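Local coordinates for aromatic-amino-acid:2-oxoglutarate transaminase (Candida albicans, PDB 6HND), which probably transfers amino groups between aromatic amino acids (perhaps also 2-aminoadipate) and 2-oxo acids, using pyridoxal 5'-phosphate as cofactor, at residues V206-N211 and D217-T222; V225-L228 and H234-N237. All blocks are in the same frame, centred on the assembly; numbering follows the deposited sequence.

How the contacts relate
Contact 1 (206-211 with 217-222) and contact 2 (225-228 with 234-237) follow each other along the chain and share helix 221-229, with centres about 14 Å apart. Contact 1 lies deeper, where edge strand 204-208 of the seven-stranded sheet runs out, and is held by backbone hydrogen bonds, a water and an isoleucine-valine contact. Contact 2 is nearer the surface, about 28 Å from the chain centre, and relies on side-chain packing between helix 221-229 and the end of helix 231-234 with the loop that follows. The two meet directly: Val206 CG1 packs on Tyr235 CE2 at 3.5 Å, and Leu227 CD2 approaches both Val206 and Val208.

Contact 1 (V206-N211 and D217-T222)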
ATOM      1  N   VAL B 206      21.103  12.092 -11.734  1.00 38.67           N
ATOM      2  CA  VAL B 206      22.145  13.127 -11.987  1.00 36.51           C
ATOM      3  C   VAL B 206      21.826  14.313 -11.082  1.00 34.79           C
ATOM      4  O   VAL B 206      20.707  14.831 -11.097  1.00 30.03           O
ATOM      5  CB  VAL B 206      22.194  13.483 -13.480  1.00 35.17           C
ATOM      6  CG1 VAL B 206      22.822  14.839 -13.735  1.00 37.42           C
ATOM      7  CG2 VAL B 206      22.910  12.368 -14.240  1.00 35.98           C
ATOM      8  N   PRO B 207      22.786  14.701 -10.221  1.00 31.30           N
ATOM      9  CA  PRO B 207      22.579  15.765  -9.250  1.00 33.51           C
ATOM     10  C   PRO B 207      22.544  17.158  -9.895  1.00 31.24           C
ATOM     11  O   PRO B 207      23.323  17.419 -10.773  1.00 33.74           O
ATOM     12  CB  PRO B 207      23.798  15.602  -8.327  1.00 35.02           C
ATOM     13  CG  PRO B 207      24.882  15.102  -9.257  1.00 35.07           C
ATOM     14  CD  PRO B 207      24.152  14.159 -10.193  1.00 34.01           C
ATOM     15  N   VAL B 208      21.628  18.003  -9.446  1.00 32.15           N
ATOM     16  CA  VAL B 208      21.448  19.413  -9.897  1.00 34.90           C
ATOM     17  C   VAL B 208      21.856  20.303  -8.718  1.00 35.17           C
ATOM     18  O   VAL B 208      21.192  20.216  -7.653  1.00 33.73           O
ATOM     19  CB  VAL B 208      19.989  19.670 -10.337  1.00 38.85           C
ATOM     20  CG1 VAL B 208      19.672  21.151 -10.432  1.00 42.36           C
ATOM     21  CG2 VAL B 208      19.640  18.983 -11.658  1.00 41.69           C
ATOM     22  N   LYS B 209      22.891  21.121  -8.890  1.00 36.15           N
ATOM     23  CA  LYS B 209      23.485  21.934  -7.795  1.00 37.97           C
ATOM     24  C   LYS B 209      22.428  22.866  -7.194  1.00 35.16           C
ATOM     25  O   LYS B 209      21.571  23.384  -7.911  1.00 31.80           O
ATOM     26  CB  LYS B 209      24.678  22.775  -8.263  1.00 45.08           C
ATOM     27  CG  LYS B 209      25.847  21.985  -8.832  1.00 51.15           C
ATOM     28  CD  LYS B 209      27.137  22.783  -8.953  1.00 60.52           C
ATOM     29  CE  LYS B 209      28.184  22.084  -9.806  1.00 60.96           C
ATOM     30  NZ  LYS B 209      29.474  22.810  -9.745  1.00 64.16           N
ATOM     31  N   ILE B 210      22.493  23.035  -5.883  1.00 35.97           N
ATOM     32  CA  ILE B 210      21.647  23.987  -5.129  1.00 33.38           C
ATOM     33  C   ILE B 210      22.502  25.198  -4.811  1.00 34.74           C
ATOM     34  O   ILE B 210      23.653  25.029  -4.399  1.00 31.94           O
ATOM     35  CB  ILE B 210      21.092  23.320  -3.869  1.00 33.76           C
ATOM     36  CG1 ILE B 210      19.908  22.420  -4.230  1.00 32.02           C
ATOM     37  CG2 ILE B 210      20.732  24.372  -2.832  1.00 34.95           C
ATOM     38  CD1 ILE B 210      19.511  21.515  -3.111  1.00 35.37           C
ATOM     39  N   ASN B 211      21.948  26.384  -5.041  1.00 39.68           N
ATOM     40  CA  ASN B 211      22.568  27.666  -4.639  1.00 37.34           C
ATOM     41  C   ASN B 211      22.219  27.874  -3.150  1.00 35.26           C
ATOM     42  O   ASN B 211      21.030  27.821  -2.824  1.00 32.40           O
ATOM     43  CB  ASN B 211      22.097  28.751  -5.609  1.00 40.00           C
ATOM     44  CG  ASN B 211      22.352  30.158  -5.109  1.00 42.93           C
ATOM     45  OD1 ASN B 211      23.313  30.385  -4.387  1.00 39.09           O
ATOM     46  ND2 ASN B 211      21.497  31.099  -5.487  1.00 46.74           N
ATOM     47  N   ASP B 217      16.577  30.444  -4.745  1.00 40.29           N
ATOM     48  CA  ASP B 217      15.311  29.729  -5.049  1.00 38.86           C
ATOM     49  C   ASP B 217      15.482  28.234  -4.766  1.00 33.16           C
ATOM     50  O   ASP B 217      14.503  27.491  -4.909  1.00 36.38           O
ATOM     51  CB  ASP B 217      14.914  29.983  -6.503  1.00 41.88           C
ATOM     52  CG  ASP B 217      14.512  31.428  -6.757  1.00 42.34           C
ATOM     53  OD1 ASP B 217      13.369  31.794  -6.397  1.00 38.15           O
ATOM     54  OD2 ASP B 217      15.358  32.173  -7.296  1.00 41.50           O
ATOM     55  N   GLY B 218      16.689  27.798  -4.428  1.00 32.42           N
ATOM     56  CA  GLY B 218      17.046  26.368  -4.384  1.00 33.56           C
ATOM     57  C   GLY B 218      18.008  26.008  -5.491  1.00 32.16           C
ATOM     58  O   GLY B 218      19.141  26.454  -5.451  1.00 31.51           O
ATOM     59  N   ILE B 219      17.578  25.186  -6.440  1.00 34.23           N
ATOM     60  CA  ILE B 219      18.357  24.902  -7.678  1.00 37.80           C
ATOM     61  C   ILE B 219      19.134  26.159  -8.107  1.00 36.90           C
ATOM     62  O   ILE B 219      18.523  27.251  -8.175  1.00 32.40           O
ATOM     63  CB  ILE B 219      17.418  24.426  -8.796  1.00 34.16           C
ATOM     64  CG1 ILE B 219      16.939  22.992  -8.521  1.00 40.14           C
ATOM     65  CG2 ILE B 219      18.104  24.539 -10.140  1.00 33.63           C
ATOM     66  CD1 ILE B 219      15.741  22.554  -9.365  1.00 39.74           C
ATOM     67  N   ASP B 220      20.405  25.990  -8.476  1.00 34.75           N
ATOM     68  CA  ASP B 220      21.228  27.060  -9.087  1.00 37.01           C
ATOM     69  C   ASP B 220      20.890  27.138 -10.587  1.00 39.44           C
ATOM     70  O   ASP B 220      21.369  26.284 -11.367  1.00 36.45           O
ATOM     71  CB  ASP B 220      22.708  26.777  -8.843  1.00 42.47           C
ATOM     72  CG  ASP B 220      23.634  27.882  -9.335  1.00 46.43           C
ATOM     73  OD1 ASP B 220      23.449  28.349 -10.480  1.00 41.20           O
ATOM     74  OD2 ASP B 220      24.533  28.268  -8.561  1.00 56.65           O
ATOM     75  N   LEU B 221      20.108  28.134 -10.997  1.00 39.43           N
ATOM     76  CA  LEU B 221      19.592  28.188 -12.385  1.00 39.47           C
ATOM     77  C   LEU B 221      20.755  28.245 -13.389  1.00 37.65           C
ATOM     78  O   LEU B 221      20.708  27.514 -14.399  1.00 39.25           O
ATOM     79  CB  LEU B 221      18.628  29.366 -12.553  1.00 39.44           C
ATOM     80  CG  LEU B 221      17.929  29.395 -13.924  1.00 41.66           C
ATOM     81  CD1 LEU B 221      17.025  28.198 -14.114  1.00 41.02           C
ATOM     82  CD2 LEU B 221      17.144  30.673 -14.137  1.00 43.78           C
ATOM     83  N   THR B 222      21.776  29.058 -13.142  1.00 38.57           N
ATOM     84  CA  THR B 222      22.925  29.224 -14.070  1.00 38.25           C
ATOM     85  C   THR B 222      23.557  27.844 -14.320  1.00 41.10           C
ATOM     86  O   THR B 222      23.793  27.510 -15.501  1.00 36.98           O
ATOM     87  CB  THR B 222      23.901  30.276 -13.539  1.00 39.48           C
ATOM     88  OG1 THR B 222      23.250  31.542 -13.610  1.00 36.18           O
ATOM     89  CG2 THR B 222      25.187  30.353 -14.331  1.00 42.12           C
TER
HETATM   90  O   HOH W   1      22.110  23.588 -10.833  1.00 39.11           O
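The carboxylate of Asp220 and the amide of Asn211 are the flat side-chain groups here, yet they meet through their stems: Asp220 CB and Asn211 CB lie 3.8 Å apart, and Asp220 OD2 comes within 3.9 Å of Asn211 CB. Each OD1 turns to a neighbour in sequence. With CG anti to the backbone N (chi1 -175°), Asp220 caps helix 221-229 through OD1, which accepts from Gln223 N, while Asn211 OD1 accepts from Asp213 N. Of the flat peptide groups, the carbonyl of Gly218 takes a hydrogen bond from Asn211 N at 2.8 Å, the donor tilted 23° out of the carbonyl plane. The carbonyl of Lys209 is matched by Asp220 N, at 2.9 Å from Lys209 O, with the N-H...O angle almost straight at 175°. The two bonds lie on either side of Ile210 and Ile219, a non-hydrogen-bonded antiparallel pair and the contact's single beta bridge. Lys209 O is gripped further by a bound water, which donates to it at 3.0 Å and to Asp220 O at 2.8 Å, and the CA-H of Ile219 also points to this oxygen. On the apolar side, Val208 CG1 meets Ile219 CG2 at 3.7 Å, the two side chains crossing obliquely; Phe262 of helix 260-272 also touches Ile219. Ile210 directs its side chain away from 217-222, although its CG2 brushes Gly218 O, and its N is bonded to Glu188 OE2. The chemistry is chiefly backbone pairing: just past edge strand 204-208 the chain folds back on itself in one antiparallel bridge, closes the loop carrying Asp213 and Asp215 of the potassium site, and leads into a capped helix. Asn211, whose side chain is about 4 Å from the potassium ion, joins the bridged backbone to that metal-binding loop.

Contact 2 (V225-L228 and H234-N237); sequences VDLL and HYPN
Leu227 and His234 bring the two backbones closest, with their CA atoms 6.9 Å apart. Segment 225-228 is wholly helical, within helix 221-229, whereas 234-237 carries the chain out of the short helix 231-234: His234 still has helical angles and Tyr235 is the first residue to leave them. With both backbones too far apart to pair, side chains make the contact. The CB of His234 points toward helix 221-229, and the imidazole presents its CE1 edge to Asp226, whose OD2 lies near the ring plane at 3.1 Å from CE1; this approach to a polarised ring C-H is probably electrostatic. Carboxylate and ring stand nearly perpendicular, 85° apart. Although OD2 is also 3.4 Å from His234 NE2, the poor angle rules out a hydrogen bond; the ring is held instead through ND1, which donates to Asn230 O. The leucine's first torsion (chi1 176°) swings CG away from its own N, and the CD1 methyl of Leu227 ends at the edge of the Tyr235 ring, 3.6 Å from CE2. The same methyl comes within 4.1 Å of His234 CB, so it sits beside both residues. Trp231 meets the Tyr235 ring at about 45°. Helix 221-229 and the end of helix 231-234 pack together within the beta-alpha-beta crossover that carries the chain from edge strand 204-208 past 183-187 to the parallel strand 243-246, in the large sheet of the aspartate-aminotransferase-like fold.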
ATOM      1  N   VAL B 225      20.958  25.472 -16.370  1.00 36.29           N
ATOM      2  CA  VAL B 225      21.070  25.824 -17.817  1.00 38.06           C
ATOM      3  C   VAL B 225      22.379  25.243 -18.391  1.00 39.97           C
ATOM      4  O   VAL B 225      22.339  24.566 -19.434  1.00 39.51           O
ATOM      5  CB  VAL B 225      20.924  27.346 -18.022  1.00 37.80           C
ATOM      6  CG1 VAL B 225      21.203  27.762 -19.456  1.00 41.90           C
ATOM      7  CG2 VAL B 225      19.538  27.815 -17.636  1.00 36.30           C
ATOM      8  N   ASP B 226      23.510  25.440 -17.724  1.00 40.96           N
ATOM      9  CA  ASP B 226      24.823  24.981 -18.233  1.00 42.76           C
ATOM     10  C   ASP B 226      24.796  23.451 -18.405  1.00 45.74           C
ATOM     11  O   ASP B 226      25.276  22.952 -19.474  1.00 41.14           O
ATOM     12  CB  ASP B 226      25.964  25.456 -17.330  1.00 44.04           C
ATOM     13  CG  ASP B 226      27.315  24.971 -17.824  1.00 50.48           C
ATOM     14  OD1 ASP B 226      27.764  25.458 -18.875  1.00 53.34           O
ATOM     15  OD2 ASP B 226      27.880  24.059 -17.185  1.00 57.12           O
ATOM     16  N   LEU B 227      24.294  22.723 -17.399  1.00 40.50           N
ATOM     17  CA  LEU B 227      24.158  21.236 -17.448  1.00 41.46           C
ATOM     18  C   LEU B 227      23.324  20.854 -18.683  1.00 36.96           C
ATOM     19  O   LEU B 227      23.718  19.972 -19.422  1.00 38.76           O
ATOM     20  CB  LEU B 227      23.522  20.746 -16.136  1.00 43.80           C
ATOM     21  CG  LEU B 227      23.199  19.252 -16.015  1.00 41.11           C
ATOM     22  CD1 LEU B 227      24.451  18.404 -16.109  1.00 43.06           C
ATOM     23  CD2 LEU B 227      22.470  18.957 -14.706  1.00 40.73           C
ATOM     24  N   LEU B 228      22.219  21.542 -18.936  1.00 39.73           N
ATOM     25  CA  LEU B 228      21.302  21.185 -20.046  1.00 39.02           C
ATOM     26  C   LEU B 228      21.896  21.602 -21.396  1.00 39.21           C
ATOM     27  O   LEU B 228      21.770  20.833 -22.340  1.00 47.52           O
ATOM     28  CB  LEU B 228      19.944  21.825 -19.772  1.00 37.88           C
ATOM     29  CG  LEU B 228      19.112  21.099 -18.718  1.00 38.85           C
ATOM     30  CD1 LEU B 228      17.738  21.751 -18.550  1.00 37.52           C
ATOM     31  CD2 LEU B 228      18.958  19.637 -19.088  1.00 41.85           C
ATOM     32  N   HIS B 234      29.381  17.220 -19.846  1.00 52.05           N
ATOM     33  CA  HIS B 234      29.267  16.735 -18.441  1.00 49.14           C
ATOM     34  C   HIS B 234      29.099  15.207 -18.374  1.00 43.26           C
ATOM     35  O   HIS B 234      29.594  14.589 -17.412  1.00 46.73           O
ATOM     36  CB  HIS B 234      28.090  17.424 -17.751  1.00 48.51           C
ATOM     37  CG  HIS B 234      28.312  18.873 -17.516  1.00 51.57           C
ATOM     38  ND1 HIS B 234      27.812  19.842 -18.369  1.00 55.13           N
ATOM     39  CD2 HIS B 234      28.965  19.523 -16.534  1.00 53.10           C
ATOM     40  CE1 HIS B 234      28.124  21.033 -17.906  1.00 51.59           C
ATOM     41  NE2 HIS B 234      28.851  20.861 -16.795  1.00 63.82           N
ATOM     42  N   TYR B 235      28.344  14.637 -19.308  1.00 41.32           N
ATOM     43  CA  TYR B 235      27.799  13.255 -19.233  1.00 47.09           C
ATOM     44  C   TYR B 235      27.796  12.665 -20.643  1.00 46.86           C
ATOM     45  O   TYR B 235      26.745  12.369 -21.196  1.00 43.45           O
ATOM     46  CB  TYR B 235      26.430  13.270 -18.524  1.00 45.94           C
ATOM     47  CG  TYR B 235      26.475  13.665 -17.060  1.00 43.03           C
ATOM     48  CD1 TYR B 235      27.122  12.866 -16.129  1.00 46.71           C
ATOM     49  CD2 TYR B 235      25.895  14.836 -16.598  1.00 42.20           C
ATOM     50  CE1 TYR B 235      27.203  13.218 -14.786  1.00 47.49           C
ATOM     51  CE2 TYR B 235      25.950  15.196 -15.256  1.00 44.33           C
ATOM     52  CZ  TYR B 235      26.609  14.386 -14.346  1.00 47.06           C
ATOM     53  OH  TYR B 235      26.693  14.707 -13.025  1.00 47.92           O
ATOM     54  N   PRO B 236      28.983  12.465 -21.267  1.00 52.05           N
ATOM     55  CA  PRO B 236      29.057  11.938 -22.630  1.00 53.21           C
ATOM     56  C   PRO B 236      28.408  10.552 -22.826  1.00 52.74           C
ATOM     57  O   PRO B 236      28.035  10.255 -23.955  1.00 46.51           O
ATOM     58  CB  PRO B 236      30.565  11.868 -22.944  1.00 53.36           C
ATOM     59  CG  PRO B 236      31.245  11.934 -21.580  1.00 57.72           C
ATOM     60  CD  PRO B 236      30.318  12.762 -20.710  1.00 54.32           C
ATOM     61  N   ASN B 237      28.259   9.750 -21.767  1.00 48.13           N
ATOM     62  CA  ASN B 237      27.803   8.340 -21.911  1.00 55.70           C
ATOM     63  C   ASN B 237      26.352   8.150 -21.435  1.00 55.92           C
ATOM     64  O   ASN B 237      25.886   6.997 -21.516  1.00 52.07           O
ATOM     65  CB  ASN B 237      28.804   7.395 -21.247  1.00 56.04           C
ATOM     66  CG  ASN B 237      30.150   7.465 -21.939  1.00 57.87           C
ATOM     67  OD1 ASN B 237      31.169   7.724 -21.300  1.00 57.60           O
ATOM     68  ND2 ASN B 237      30.152   7.287 -23.253  1.00 57.05           N
TER